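Long-range contact in glucose-binding protein (Thermus thermophilus HB27, PDB 2B3F), which binds glucose or galactose and probably delivers the sugar to a binding-protein-dependent transport system: residues His119-Leu131 against Val231-Ala245. Sequence-based numbering, arbitrary orientation.
Sequences HRSNVMWYLPAKL and VVQGKAAFNIMGDWA. Unlike the reference sequence in segment 231-245: Ile-240 (reference Val). With GAL (beta-D-galactopyranose), chain G.
Trp-125 and Asn-239 form the hydrogen-bonded pair of an antiparallel ladder, with Trp-125 N reaching Asn-239 O at 2.9 Å; beside them, Met-124 and Ile-240 make the neighbouring non-hydrogen-bonded pair. This ladder joins the two central strands of a four-stranded sheet, and from it the two chains lead on to the galactose pocket, a worked example of how a periplasmic binding protein ties its scaffold to its ligand site. Asp-243 shows the link atom by atom. Its CB packs 3.8 Å from CZ2 of Trp-125, at the edge of the indole. With chi1 at 47°, CG stands between the backbone N and the carbonyl carbon, which swings the carboxylate onto the chain at His-119 and Arg-120. OD1 takes two bonds from opposite faces of the carboxylate plane: His-119 ND1 donates to it at 2.7 Å, OD1 lying in the imidazole plane, and Arg-120 N at 2.9 Å. OD2 lies against Arg-120 CB and accepts a bond from Tyr-329. The indole of Trp-125 is pinned in turn, NE1 donating to Met-241 O at 2.9 Å while Ala-245 CB and Val-123 CG1 cover opposite faces. Beyond the carboxylate, the edge of Trp-244 meets the His-119 face in a T-shaped stack, planes at 84°, and the Trp-244 ring sets one face against galactose C5, which sits over its centre at 3.6 Å. Asp-243 is thus a second-shell residue behind the pocket-lining His-119, whose NE2 is hydrogen-bonded to Lys-312, itself a galactose ligand; its bond to ND1 helps fix the rotation of the imidazole and probably polarises it.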
loop_
_atom_site.group_PDB
_atom_site.type_symbol
_atom_site.label_atom_id
_atom_site.label_comp_id
_atom_site.label_asym_id
_atom_site.label_seq_id
_atom_site.Cartn_x
_atom_site.Cartn_y
_atom_site.Cartn_z
ATOM N N HIS A 119 5.151 3.638 1.653
ATOM C CA HIS A 119 3.842 3.878 2.242
ATOM C C HIS A 119 3.653 2.974 3.471
ATOM O O HIS A 119 4.256 1.895 3.591
ATOM C CB HIS A 119 2.691 3.600 1.249
ATOM C CG HIS A 119 2.306 4.749 0.349
ATOM N ND1 HIS A 119 1.757 5.924 0.812
ATOM C CD2 HIS A 119 2.320 4.850 -1.004
ATOM C CE1 HIS A 119 1.461 6.701 -0.221
ATOM N NE2 HIS A 119 1.797 6.073 -1.332
ATOM N N ARG A 120 2.784 3.424 4.362
ATOM C CA ARG A 120 2.365 2.673 5.536
ATOM C C ARG A 120 0.910 2.238 5.346
ATOM O O ARG A 120 0.055 3.071 5.001
ATOM C CB ARG A 120 2.425 3.562 6.764
ATOM C CG ARG A 120 2.192 2.812 8.044
ATOM C CD ARG A 120 2.468 3.681 9.237
ATOM N NE ARG A 120 2.383 2.927 10.469
ATOM C CZ ARG A 120 2.704 3.424 11.656
ATOM N NH1 ARG A 120 3.112 4.667 11.753
ATOM N NH2 ARG A 120 2.635 2.675 12.736
ATOM N N SER A 121 0.653 0.964 5.606
ATOM C CA SER A 121 -0.673 0.396 5.471
ATOM C C SER A 121 -1.543 0.645 6.713
ATOM O O SER A 121 -2.732 0.981 6.582
ATOM C CB SER A 121 -0.582 -1.109 5.199
ATOM O OG SER A 121 -1.883 -1.689 5.216
ATOM N N ASN A 122 -0.966 0.469 7.902
ATOM C CA ASN A 122 -1.750 0.409 9.142
ATOM C C ASN A 122 -1.938 1.778 9.806
ATOM O O ASN A 122 -1.384 2.029 10.903
ATOM C CB ASN A 122 -1.143 -0.616 10.116
ATOM C CG ASN A 122 0.308 -0.280 10.542
ATOM O OD1 ASN A 122 1.135 0.150 9.735
ATOM N ND2 ASN A 122 0.596 -0.471 11.825
ATOM N N VAL A 123 -2.712 2.650 9.149
ATOM C CA VAL A 123 -3.040 3.945 9.715
ATOM C C VAL A 123 -4.550 4.111 9.836
ATOM O O VAL A 123 -5.315 3.757 8.926
ATOM C CB VAL A 123 -2.451 5.131 8.893
ATOM C CG1 VAL A 123 -2.645 6.444 9.646
ATOM C CG2 VAL A 123 -0.952 4.874 8.591
ATOM N N MET A 124 -4.956 4.668 10.977
ATOM C CA MET A 124 -6.339 4.997 11.253
ATOM C C MET A 124 -6.472 6.514 11.208
ATOM O O MET A 124 -5.737 7.238 11.917
ATOM C CB MET A 124 -6.761 4.475 12.644
ATOM C CG MET A 124 -8.213 4.816 13.030
ATOM S SD MET A 124 -8.646 4.175 14.671
ATOM C CE MET A 124 -7.517 5.058 15.748
ATOM N N TRP A 125 -7.395 6.988 10.373
ATOM C CA TRP A 125 -7.655 8.408 10.143
ATOM C C TRP A 125 -8.953 8.825 10.832
ATOM O O TRP A 125 -9.914 8.073 10.846
ATOM C CB TRP A 125 -7.768 8.706 8.647
ATOM C CG TRP A 125 -6.634 8.101 7.891
ATOM C CD1 TRP A 125 -6.624 6.896 7.261
ATOM C CD2 TRP A 125 -5.323 8.654 7.718
ATOM N NE1 TRP A 125 -5.392 6.656 6.710
ATOM C CE2 TRP A 125 -4.574 7.719 6.967
ATOM C CE3 TRP A 125 -4.704 9.850 8.130
ATOM C CZ2 TRP A 125 -3.245 7.928 6.629
ATOM C CZ3 TRP A 125 -3.395 10.054 7.790
ATOM C CH2 TRP A 125 -2.674 9.104 7.043
ATOM N N TYR A 126 -8.956 10.027 11.392
ATOM C CA TYR A 126 -10.122 10.566 12.070
ATOM C C TYR A 126 -9.992 12.083 12.099
ATOM O O TYR A 126 -8.949 12.631 11.736
ATOM C CB TYR A 126 -10.214 10.001 13.491
ATOM C CG TYR A 126 -9.015 10.310 14.375
ATOM C CD1 TYR A 126 -8.970 11.471 15.139
ATOM C CD2 TYR A 126 -7.918 9.444 14.441
ATOM C CE1 TYR A 126 -7.875 11.765 15.948
ATOM C CE2 TYR A 126 -6.828 9.727 15.246
ATOM C CZ TYR A 126 -6.811 10.888 15.996
ATOM O OH TYR A 126 -5.719 11.164 16.795
ATOM N N LEU A 127 -11.057 12.751 12.541
ATOM C CA LEU A 127 -11.096 14.207 12.611
ATOM C C LEU A 127 -11.143 14.562 14.081
ATOM O O LEU A 127 -12.130 14.237 14.747
ATOM C CB LEU A 127 -12.360 14.730 11.935
ATOM C CG LEU A 127 -12.279 15.243 10.496
ATOM C CD1 LEU A 127 -11.476 14.313 9.593
ATOM C CD2 LEU A 127 -13.671 15.505 9.948
ATOM N N PRO A 128 -10.073 15.178 14.618
ATOM C CA PRO A 128 -10.122 15.530 16.044
ATOM C C PRO A 128 -11.340 16.377 16.486
ATOM O O PRO A 128 -11.874 16.123 17.560
ATOM C CB PRO A 128 -8.809 16.288 16.269
ATOM C CG PRO A 128 -7.906 15.829 15.219
ATOM C CD PRO A 128 -8.778 15.518 14.017
ATOM N N ALA A 129 -11.805 17.325 15.670
ATOM C CA ALA A 129 -12.978 18.155 16.048
ATOM C C ALA A 129 -14.296 17.386 16.024
ATOM O O ALA A 129 -15.206 17.687 16.809
ATOM C CB ALA A 129 -13.100 19.385 15.138
ATOM N N LYS A 130 -14.432 16.429 15.102
ATOM C CA LYS A 130 -15.640 15.597 15.043
ATOM C C LYS A 130 -15.667 14.648 16.228
ATOM O O LYS A 130 -16.726 14.418 16.826
ATOM C CB LYS A 130 -15.738 14.809 13.738
ATOM C CG LYS A 130 -16.183 15.641 12.537
ATOM C CD LYS A 130 -17.712 15.746 12.419
ATOM C CE LYS A 130 -18.141 16.721 11.293
ATOM N NZ LYS A 130 -17.202 16.702 10.124
ATOM N N LEU A 131 -14.512 14.106 16.582
ATOM C CA LEU A 131 -14.444 13.191 17.715
ATOM C C LEU A 131 -14.844 13.924 18.988
ATOM O O LEU A 131 -15.521 13.355 19.842
ATOM C CB LEU A 131 -13.053 12.567 17.870
ATOM C CG LEU A 131 -12.587 11.497 16.856
ATOM C CD1 LEU A 131 -11.490 10.639 17.468
ATOM C CD2 LEU A 131 -13.728 10.597 16.364
ATOM N N VAL A 231 -15.330 10.026 6.369
ATOM C CA VAL A 231 -14.732 10.540 7.581
ATOM C C VAL A 231 -14.679 12.082 7.550
ATOM O O VAL A 231 -15.030 12.743 8.548
ATOM C CB VAL A 231 -13.322 9.938 7.821
ATOM C CG1 VAL A 231 -12.675 10.544 9.042
ATOM C CG2 VAL A 231 -13.419 8.438 7.979
ATOM N N VAL A 232 -14.251 12.649 6.426
ATOM C CA VAL A 232 -14.174 14.115 6.278
ATOM C C VAL A 232 -15.561 14.749 6.523
ATOM O O VAL A 232 -15.676 15.807 7.146
ATOM C CB VAL A 232 -13.591 14.497 4.912
ATOM C CG1 VAL A 232 -13.590 16.035 4.697
ATOM C CG2 VAL A 232 -12.140 13.920 4.807
ATOM N N GLN A 233 -16.591 14.052 6.067
ATOM C CA GLN A 233 -17.996 14.458 6.235
ATOM C C GLN A 233 -18.608 14.182 7.624
ATOM O O GLN A 233 -19.680 14.689 7.938
ATOM C CB GLN A 233 -18.824 13.742 5.186
ATOM C CG GLN A 233 -18.536 14.203 3.789
ATOM C CD GLN A 233 -18.911 13.185 2.739
ATOM O OE1 GLN A 233 -19.272 12.055 3.061
ATOM N NE2 GLN A 233 -18.817 13.571 1.470
ATOM N N GLY A 234 -17.945 13.416 8.470
ATOM C CA GLY A 234 -18.527 13.035 9.745
ATOM C C GLY A 234 -19.652 12.018 9.622
ATOM O O GLY A 234 -20.409 11.817 10.589
ATOM N N LYS A 235 -19.758 11.375 8.453
ATOM C CA LYS A 235 -20.624 10.196 8.271
ATOM C C LYS A 235 -19.965 8.910 8.761
ATOM O O LYS A 235 -20.574 7.837 8.735
ATOM C CB LYS A 235 -21.024 10.036 6.813
ATOM C CG LYS A 235 -21.873 11.179 6.314
ATOM C CD LYS A 235 -22.682 10.828 5.073
ATOM C CE LYS A 235 -22.001 11.269 3.801
ATOM N NZ LYS A 235 -22.966 11.442 2.668
ATOM N N ALA A 236 -18.714 9.034 9.203
ATOM C CA ALA A 236 -17.975 7.974 9.874
ATOM C C ALA A 236 -16.992 8.655 10.812
ATOM O O ALA A 236 -16.689 9.819 10.610
ATOM C CB ALA A 236 -17.231 7.137 8.838
ATOM N N ALA A 237 -16.506 7.932 11.814
ATOM C CA ALA A 237 -15.516 8.436 12.759
ATOM C C ALA A 237 -14.077 8.057 12.358
ATOM O O ALA A 237 -13.122 8.818 12.608
ATOM C CB ALA A 237 -15.826 7.907 14.160
ATOM N N PHE A 238 -13.942 6.873 11.752
ATOM C CA PHE A 238 -12.643 6.274 11.487
ATOM C C PHE A 238 -12.571 5.662 10.092
ATOM O O PHE A 238 -13.576 5.254 9.523
ATOM C CB PHE A 238 -12.352 5.172 12.496
ATOM C CG PHE A 238 -12.618 5.563 13.929
ATOM C CD1 PHE A 238 -11.836 6.524 14.557
ATOM C CD2 PHE A 238 -13.651 4.963 14.647
ATOM C CE1 PHE A 238 -12.080 6.879 15.890
ATOM C CE2 PHE A 238 -13.905 5.321 15.961
ATOM C CZ PHE A 238 -13.119 6.272 16.582
ATOM N N ASN A 239 -11.342 5.572 9.577
ATOM C CA ASN A 239 -11.070 4.794 8.355
ATOM C C ASN A 239 -9.682 4.180 8.494
ATOM O O ASN A 239 -8.777 4.850 8.953
ATOM C CB ASN A 239 -11.132 5.688 7.124
ATOM C CG ASN A 239 -10.995 4.915 5.819
ATOM O OD1 ASN A 239 -11.720 3.918 5.573
ATOM N ND2 ASN A 239 -10.111 5.390 4.954
ATOM N N ILE A 240 -9.533 2.912 8.111
ATOM C CA ILE A 240 -8.208 2.249 8.135
ATOM C C ILE A 240 -7.708 2.226 6.692
ATOM O O ILE A 240 -8.292 1.558 5.850
ATOM C CB ILE A 240 -8.285 0.805 8.686
ATOM C CG1 ILE A 240 -8.885 0.759 10.113
ATOM C CG2 ILE A 240 -6.908 0.140 8.663
ATOM C CD1 ILE A 240 -8.195 1.610 11.141
ATOM N N MET A 241 -6.629 2.949 6.380
ATOM C CA MET A 241 -6.182 3.034 4.996
ATOM C C MET A 241 -4.717 3.494 4.952
ATOM O O MET A 241 -4.244 4.160 5.885
ATOM C CB MET A 241 -7.087 4.011 4.244
ATOM C CG MET A 241 -6.835 4.198 2.757
ATOM S SD MET A 241 -6.667 2.652 1.862
ATOM C CE MET A 241 -8.158 1.735 2.271
ATOM N N GLY A 242 -4.029 3.141 3.883
ATOM C CA GLY A 242 -2.652 3.592 3.696
ATOM C C GLY A 242 -2.540 5.096 3.626
ATOM O O GLY A 242 -3.522 5.794 3.343
ATOM N N ASP A 243 -1.327 5.610 3.821
ATOM C CA ASP A 243 -1.124 7.051 3.902
ATOM C C ASP A 243 -1.162 7.817 2.582
ATOM O O ASP A 243 -0.993 9.045 2.565
ATOM C CB ASP A 243 0.091 7.434 4.783
ATOM C CG ASP A 243 1.362 6.631 4.503
ATOM O OD1 ASP A 243 1.491 5.918 3.481
ATOM O OD2 ASP A 243 2.264 6.710 5.371
ATOM N N TRP A 244 -1.488 7.131 1.489
ATOM C CA TRP A 244 -1.968 7.853 0.302
ATOM C C TRP A 244 -3.205 8.695 0.690
ATOM O O TRP A 244 -3.529 9.681 0.033
ATOM C CB TRP A 244 -2.299 6.917 -0.867
ATOM C CG TRP A 244 -3.063 5.672 -0.515
ATOM C CD1 TRP A 244 -4.421 5.481 -0.547
ATOM C CD2 TRP A 244 -2.491 4.404 -0.158
ATOM N NE1 TRP A 244 -4.724 4.175 -0.197
ATOM C CE2 TRP A 244 -3.552 3.504 0.060
ATOM C CE3 TRP A 244 -1.173 3.953 0.031
ATOM C CZ2 TRP A 244 -3.334 2.173 0.433
ATOM C CZ3 TRP A 244 -0.964 2.648 0.409
ATOM C CH2 TRP A 244 -2.026 1.763 0.601
ATOM N N ALA A 245 -3.879 8.301 1.767
ATOM C CA ALA A 245 -5.035 9.077 2.293
ATOM C C ALA A 245 -4.610 10.450 2.784
ATOM O O ALA A 245 -5.317 11.420 2.553
ATOM C CB ALA A 245 -5.743 8.312 3.395
HETATM C C1 GAL G . -1.204 0.993 -3.393
HETATM C C2 GAL G . -0.066 1.808 -4.022
HETATM C C3 GAL G . -0.180 3.290 -3.694
HETATM C C4 GAL G . -1.575 3.824 -4.026
HETATM C C5 GAL G . -2.628 2.861 -3.427
HETATM C C6 GAL G . -4.088 3.261 -3.698
HETATM O O1 GAL G . -1.127 -0.352 -3.758
HETATM O O2 GAL G . 1.192 1.264 -3.591
HETATM O O3 GAL G . 0.794 4.026 -4.421
HETATM O O4 GAL G . -1.665 3.926 -5.423
HETATM O O5 GAL G . -2.440 1.538 -3.868
HETATM O O6 GAL G . -4.417 3.045 -5.037
HETATM O O HOH W 1 -13.581 11.456 13.136
#